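Local coordinates for catalase (Bacillus pumilus, PDB 4QOL), which breaks down hydrogen peroxide to water and oxygen with a heme cofactor and also shows peroxidase-like reactivity toward phenolic substrates, at residues A[188-202]-A[213-227]. Numbering follows the deposited sequence.
Sequences PANYAEMRGSGVHTF and YVKYHWRPSEGIRNL
Gly196 and Trp218 form an antiparallel hydrogen-bonded pair in the tight, buried half of the contact, where the indole edge lies against the glycine backbone, CD1 3.9 Å from Gly196 CA. Strand 211-220, whose other edge pairs with strand 258-267 of the catalase beta-barrel, holds Phe202 by a second pair at Val214. Between the pairs the chain loops out at Val199, which touches the heme. Lys215, bent at its last torsion (chi4 -76°), brings NZ to Val199 O at 2.8 Å, with a weak bond to Thr201 OG1, which also bonds to Pro278 O. Waters bridge Val199 N and His200 O to Tyr216.

The solvent-facing end is closely fitted but open on the Arg225 side. Arg225 grips Glu193 side-on, NE to OE2 and NH2 to OE1, both 2.9 Å, the carboxylate turned 48° from the guanidinium plane. Ala189 CB sits over one guanidinium face, 3.5 Å from Arg225 CZ. Asn190 ND2 also donates to Glu193 OE1, on its anti side, and a water links OE2 to Glu222 O. A glutamine in place of Glu193 would probably leave Arg225 without its countercharge and freer to swing into solvent. Thus a lysine ammonium and waters pin the heme-side loop between backbone pairs, whereas outside a charge pair reinforces the backbone bonds Ala189 N to Arg225 O and Arg225 N to Glu193 O.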
loop_
_atom_site.group_PDB
_atom_site.type_symbol
_atom_site.label_atom_id
_atom_site.label_comp_id
_atom_site.label_asym_id
_atom_site.label_seq_id
_atom_site.Cartn_x
_atom_site.Cartn_y
_atom_site.Cartn_z
ATOM N N PRO A 188 29.932 -19.833 -4.504
ATOM C CA PRO A 188 30.544 -20.004 -3.210
ATOM C C PRO A 188 30.014 -21.203 -2.417
ATOM O O PRO A 188 28.855 -21.519 -2.523
ATOM C CB PRO A 188 30.253 -18.659 -2.475
ATOM C CG PRO A 188 30.070 -17.687 -3.618
ATOM C CD PRO A 188 29.320 -18.510 -4.668
ATOM N N ALA A 189 30.883 -21.829 -1.585
ATOM C CA ALA A 189 30.442 -22.999 -0.856
ATOM C C ALA A 189 29.359 -22.653 0.156
ATOM O O ALA A 189 28.484 -23.521 0.504
ATOM C CB ALA A 189 31.611 -23.682 -0.176
ATOM N N ASN A 190 29.480 -21.454 0.710
ATOM C CA ASN A 190 28.530 -20.921 1.663
ATOM C C ASN A 190 28.888 -19.400 1.876
ATOM O O ASN A 190 29.727 -18.878 1.183
ATOM C CB ASN A 190 28.598 -21.729 2.978
ATOM C CG ASN A 190 29.991 -21.761 3.564
ATOM O OD1 ASN A 190 30.562 -20.713 3.877
ATOM N ND2 ASN A 190 30.570 -22.982 3.745
ATOM N N TYR A 191 28.191 -18.724 2.770
ATOM C CA TYR A 191 28.409 -17.304 2.946
ATOM C C TYR A 191 29.651 -16.979 3.774
ATOM O O TYR A 191 30.158 -15.887 3.682
ATOM C CB TYR A 191 27.181 -16.663 3.617
ATOM C CG TYR A 191 25.886 -16.701 2.833
ATOM C CD1 TYR A 191 25.846 -16.359 1.481
ATOM C CD2 TYR A 191 24.697 -17.072 3.448
ATOM C CE1 TYR A 191 24.646 -16.358 0.773
ATOM C CE2 TYR A 191 23.503 -17.085 2.780
ATOM C CZ TYR A 191 23.461 -16.749 1.422
ATOM O OH TYR A 191 22.268 -16.779 0.761
ATOM N N ALA A 192 30.156 -17.946 4.561
ATOM C CA ALA A 192 31.338 -17.709 5.431
ATOM C C ALA A 192 32.657 -17.844 4.675
ATOM O O ALA A 192 33.594 -17.081 4.873
ATOM C CB ALA A 192 31.332 -18.674 6.608
ATOM N N GLU A 193 32.706 -18.759 3.724
ATOM C CA GLU A 193 33.974 -19.057 3.002
ATOM C C GLU A 193 33.981 -18.335 1.663
ATOM O O GLU A 193 34.027 -18.935 0.579
ATOM C CB GLU A 193 34.098 -20.582 2.826
ATOM C CG GLU A 193 34.241 -21.338 4.144
ATOM C CD GLU A 193 34.322 -22.846 3.956
ATOM O OE1 GLU A 193 33.332 -23.568 4.251
ATOM O OE2 GLU A 193 35.379 -23.314 3.523
ATOM N N MET A 194 33.846 -17.008 1.744
ATOM C CA MET A 194 33.471 -16.178 0.619
ATOM C C MET A 194 34.136 -14.819 0.749
ATOM O O MET A 194 34.268 -14.306 1.861
ATOM C CB MET A 194 31.948 -15.991 0.675
ATOM C CG MET A 194 31.351 -15.246 -0.450
ATOM S SD MET A 194 29.527 -15.145 -0.328
ATOM C CE MET A 194 29.266 -13.828 0.859
ATOM N N ARG A 195 34.551 -14.282 -0.393
ATOM C CA ARG A 195 35.114 -12.949 -0.527
ATOM C C ARG A 195 34.037 -11.880 -0.315
ATOM O O ARG A 195 32.843 -12.181 -0.432
ATOM C CB ARG A 195 35.623 -12.833 -1.957
ATOM C CG ARG A 195 36.493 -11.676 -2.284
ATOM C CD ARG A 195 36.767 -11.620 -3.779
ATOM N NE ARG A 195 37.251 -12.891 -4.350
ATOM C CZ ARG A 195 38.528 -13.208 -4.583
ATOM N NH1 ARG A 195 39.501 -12.360 -4.331
ATOM N NH2 ARG A 195 38.835 -14.394 -5.107
ATOM N N GLY A 196 34.476 -10.657 0.065
ATOM C CA GLY A 196 33.604 -9.502 -0.002
ATOM C C GLY A 196 34.298 -8.333 -0.655
ATOM O O GLY A 196 35.522 -8.227 -0.591
ATOM N N SER A 197 33.521 -7.478 -1.359
ATOM C CA SER A 197 34.070 -6.389 -2.124
ATOM C C SER A 197 33.140 -5.166 -2.028
ATOM O O SER A 197 31.958 -5.322 -2.163
ATOM C CB SER A 197 34.195 -6.792 -3.585
ATOM O OG SER A 197 34.967 -7.985 -3.723
ATOM N N GLY A 198 33.679 -3.937 -1.925
ATOM C CA GLY A 198 32.787 -2.774 -2.077
ATOM C C GLY A 198 32.430 -2.540 -3.529
ATOM O O GLY A 198 31.423 -1.856 -3.806
ATOM N N VAL A 199 33.224 -3.143 -4.451
ATOM C CA VAL A 199 33.072 -3.011 -5.918
ATOM C C VAL A 199 33.401 -1.639 -6.432
ATOM O O VAL A 199 34.434 -1.463 -7.101
ATOM C CB VAL A 199 31.674 -3.497 -6.457
ATOM C CG1 VAL A 199 31.564 -3.326 -7.976
ATOM C CG2 VAL A 199 31.449 -4.952 -6.091
ATOM N N HIS A 200 32.627 -0.612 -6.060
ATOM C CA HIS A 200 32.938 0.731 -6.485
ATOM C C HIS A 200 34.120 1.328 -5.760
ATOM O O HIS A 200 34.422 0.984 -4.624
ATOM C CB HIS A 200 31.785 1.707 -6.200
ATOM C CG HIS A 200 30.427 1.217 -6.647
ATOM N ND1 HIS A 200 30.076 1.193 -7.974
ATOM C CD2 HIS A 200 29.343 0.790 -5.958
ATOM C CE1 HIS A 200 28.840 0.693 -8.103
ATOM N NE2 HIS A 200 28.383 0.409 -6.900
ATOM N N THR A 201 34.762 2.218 -6.472
ATOM C CA THR A 201 35.614 3.294 -5.907
ATOM C C THR A 201 34.713 4.256 -5.154
ATOM O O THR A 201 33.658 4.666 -5.643
ATOM C CB THR A 201 36.309 4.004 -7.023
ATOM O OG1 THR A 201 37.103 3.045 -7.778
ATOM C CG2 THR A 201 37.187 5.123 -6.489
ATOM N N PHE A 202 35.118 4.578 -3.920
ATOM C CA PHE A 202 34.539 5.649 -3.171
ATOM C C PHE A 202 35.604 6.741 -2.937
ATOM O O PHE A 202 36.751 6.591 -3.315
ATOM C CB PHE A 202 34.052 5.108 -1.810
ATOM C CG PHE A 202 32.915 4.154 -1.944
ATOM C CD1 PHE A 202 31.588 4.649 -2.037
ATOM C CD2 PHE A 202 33.131 2.805 -2.086
ATOM C CE1 PHE A 202 30.516 3.735 -2.271
ATOM C CE2 PHE A 202 32.075 1.914 -2.286
ATOM C CZ PHE A 202 30.801 2.371 -2.395
ATOM N N TYR A 213 40.827 8.290 -3.553
ATOM C CA TYR A 213 39.970 7.181 -3.962
ATOM C C TYR A 213 40.285 5.927 -3.140
ATOM O O TYR A 213 41.415 5.643 -2.810
ATOM C CB TYR A 213 40.161 6.842 -5.417
ATOM C CG TYR A 213 39.620 7.808 -6.461
ATOM C CD1 TYR A 213 38.349 8.384 -6.363
ATOM C CD2 TYR A 213 40.382 8.115 -7.566
ATOM C CE1 TYR A 213 37.873 9.226 -7.339
ATOM C CE2 TYR A 213 39.887 8.911 -8.570
ATOM C CZ TYR A 213 38.640 9.458 -8.445
ATOM O OH TYR A 213 38.147 10.223 -9.450
ATOM N N VAL A 214 39.198 5.144 -2.820
ATOM C CA VAL A 214 39.336 3.961 -2.028
ATOM C C VAL A 214 38.521 2.817 -2.617
ATOM O O VAL A 214 37.455 3.043 -3.167
ATOM C CB VAL A 214 38.970 4.224 -0.537
ATOM C CG1 VAL A 214 37.503 4.553 -0.393
ATOM C CG2 VAL A 214 39.385 3.065 0.369
ATOM N N LYS A 215 39.054 1.614 -2.468
ATOM C CA LYS A 215 38.359 0.358 -2.683
ATOM C C LYS A 215 38.448 -0.479 -1.419
ATOM O O LYS A 215 39.476 -0.550 -0.734
ATOM C CB LYS A 215 38.950 -0.369 -3.914
ATOM C CG LYS A 215 38.406 0.179 -5.205
ATOM C CD LYS A 215 38.743 -0.694 -6.403
ATOM C CE LYS A 215 38.243 -0.062 -7.674
ATOM N NZ LYS A 215 36.813 -0.147 -7.927
ATOM N N TYR A 216 37.331 -1.133 -1.109
ATOM C CA TYR A 216 37.211 -2.009 0.059
ATOM C C TYR A 216 37.249 -3.499 -0.330
ATOM O O TYR A 216 36.638 -3.931 -1.358
ATOM C CB TYR A 216 35.879 -1.777 0.721
ATOM C CG TYR A 216 35.647 -0.418 1.360
ATOM C CD1 TYR A 216 36.093 -0.138 2.635
ATOM C CD2 TYR A 216 34.851 0.543 0.719
ATOM C CE1 TYR A 216 35.841 1.079 3.240
ATOM C CE2 TYR A 216 34.549 1.745 1.339
ATOM C CZ TYR A 216 35.053 2.010 2.588
ATOM O OH TYR A 216 34.702 3.170 3.197
ATOM N N HIS A 217 37.857 -4.297 0.539
ATOM C CA HIS A 217 37.950 -5.736 0.324
ATOM C C HIS A 217 37.774 -6.469 1.645
ATOM O O HIS A 217 38.381 -6.051 2.659
ATOM C CB HIS A 217 39.339 -6.067 -0.230
ATOM C CG HIS A 217 39.625 -5.405 -1.530
ATOM N ND1 HIS A 217 39.233 -5.945 -2.742
ATOM C CD2 HIS A 217 40.279 -4.267 -1.819
ATOM C CE1 HIS A 217 39.633 -5.152 -3.722
ATOM N NE2 HIS A 217 40.277 -4.131 -3.187
ATOM N N TRP A 218 36.942 -7.510 1.668
ATOM C CA TRP A 218 36.773 -8.341 2.845
ATOM C C TRP A 218 37.421 -9.726 2.568
ATOM O O TRP A 218 37.069 -10.397 1.581
ATOM C CB TRP A 218 35.283 -8.579 3.118
ATOM C CG TRP A 218 34.454 -7.399 3.527
ATOM C CD1 TRP A 218 33.472 -6.756 2.763
ATOM C CD2 TRP A 218 34.433 -6.752 4.814
ATOM N NE1 TRP A 218 32.870 -5.757 3.510
ATOM C CE2 TRP A 218 33.418 -5.755 4.772
ATOM C CE3 TRP A 218 35.118 -6.960 6.027
ATOM C CZ2 TRP A 218 33.096 -4.966 5.884
ATOM C CZ3 TRP A 218 34.824 -6.119 7.125
ATOM C CH2 TRP A 218 33.817 -5.143 7.035
ATOM N N ARG A 219 38.324 -10.141 3.446
ATOM C CA ARG A 219 39.002 -11.450 3.364
ATOM C C ARG A 219 38.548 -12.406 4.489
ATOM O O ARG A 219 38.723 -12.108 5.690
ATOM C CB ARG A 219 40.517 -11.269 3.452
ATOM C CG ARG A 219 41.026 -11.001 2.079
ATOM C CD ARG A 219 42.422 -10.378 2.037
ATOM N NE ARG A 219 43.443 -11.058 2.800
ATOM C CZ ARG A 219 44.712 -10.631 2.854
ATOM N NH1 ARG A 219 45.101 -9.548 2.164
ATOM N NH2 ARG A 219 45.610 -11.320 3.559
ATOM N N PRO A 220 37.915 -13.507 4.113
ATOM C CA PRO A 220 37.363 -14.405 5.095
ATOM C C PRO A 220 38.384 -15.116 5.935
ATOM O O PRO A 220 39.306 -15.723 5.406
ATOM C CB PRO A 220 36.616 -15.415 4.242
ATOM C CG PRO A 220 37.313 -15.393 2.918
ATOM C CD PRO A 220 37.742 -14.007 2.728
ATOM N N SER A 221 38.176 -15.100 7.234
ATOM C CA SER A 221 39.011 -15.885 8.137
ATOM C C SER A 221 38.868 -17.353 7.836
ATOM O O SER A 221 39.812 -18.123 8.039
ATOM C CB SER A 221 38.611 -15.643 9.588
ATOM O OG SER A 221 37.282 -16.078 9.848
ATOM N N GLU A 222 37.713 -17.765 7.298
ATOM C CA GLU A 222 37.466 -19.165 6.937
ATOM C C GLU A 222 38.013 -19.580 5.539
ATOM O O GLU A 222 37.889 -20.747 5.180
ATOM C CB GLU A 222 35.967 -19.499 7.025
ATOM C CG GLU A 222 35.350 -19.281 8.405
ATOM C CD GLU A 222 35.845 -20.234 9.467
ATOM O OE1 GLU A 222 36.347 -21.306 9.124
ATOM O OE2 GLU A 222 35.745 -19.906 10.657
ATOM N N GLY A 223 38.647 -18.662 4.814
ATOM C CA GLY A 223 39.201 -18.926 3.487
ATOM C C GLY A 223 38.129 -18.816 2.464
ATOM O O GLY A 223 36.954 -18.925 2.816
ATOM N N ILE A 224 38.504 -18.651 1.196
ATOM C CA ILE A 224 37.575 -18.711 0.096
ATOM C C ILE A 224 37.404 -20.151 -0.387
ATOM O O ILE A 224 38.396 -20.821 -0.702
ATOM C CB ILE A 224 38.065 -17.829 -1.066
ATOM C CG1 ILE A 224 37.985 -16.368 -0.645
ATOM C CG2 ILE A 224 37.281 -18.116 -2.365
ATOM C CD1 ILE A 224 38.777 -15.404 -1.495
ATOM N N ARG A 225 36.178 -20.651 -0.455
ATOM C CA ARG A 225 35.906 -21.978 -1.042
ATOM C C ARG A 225 34.703 -22.000 -1.903
ATOM O O ARG A 225 33.709 -21.334 -1.585
ATOM C CB ARG A 225 35.701 -23.031 0.050
ATOM C CG ARG A 225 35.672 -24.438 -0.470
ATOM C CD ARG A 225 35.784 -25.460 0.659
ATOM N NE ARG A 225 34.719 -25.370 1.657
ATOM C CZ ARG A 225 33.545 -26.015 1.618
ATOM N NH1 ARG A 225 33.196 -26.799 0.603
ATOM N NH2 ARG A 225 32.668 -25.819 2.583
ATOM N N ASN A 226 34.792 -22.686 -3.033
ATOM C CA ASN A 226 33.834 -22.625 -4.093
ATOM C C ASN A 226 33.295 -24.048 -4.391
ATOM O O ASN A 226 33.870 -25.059 -3.964
ATOM C CB ASN A 226 34.421 -22.045 -5.364
ATOM C CG ASN A 226 35.029 -20.680 -5.169
ATOM O OD1 ASN A 226 36.178 -20.412 -5.602
ATOM N ND2 ASN A 226 34.341 -19.859 -4.434
ATOM N N LEU A 227 32.213 -24.098 -5.163
ATOM C CA LEU A 227 31.623 -25.355 -5.621
ATOM C C LEU A 227 31.671 -25.485 -7.129
ATOM O O LEU A 227 31.309 -24.551 -7.868
ATOM C CB LEU A 227 30.144 -25.510 -5.193
ATOM C CG LEU A 227 29.843 -25.271 -3.713
ATOM C CD1 LEU A 227 28.356 -25.305 -3.420
ATOM C CD2 LEU A 227 30.569 -26.279 -2.844
HETATM O O HOH W 1 35.050 -16.141 7.132
HETATM O O HOH W 2 37.679 -22.328 3.047
HETATM O O HOH W 3 37.678 -8.128 -3.193
HETATM O O HOH W 4 36.152 -3.495 -4.114
HETATM O O HOH W 5 35.222 -1.041 -3.136
#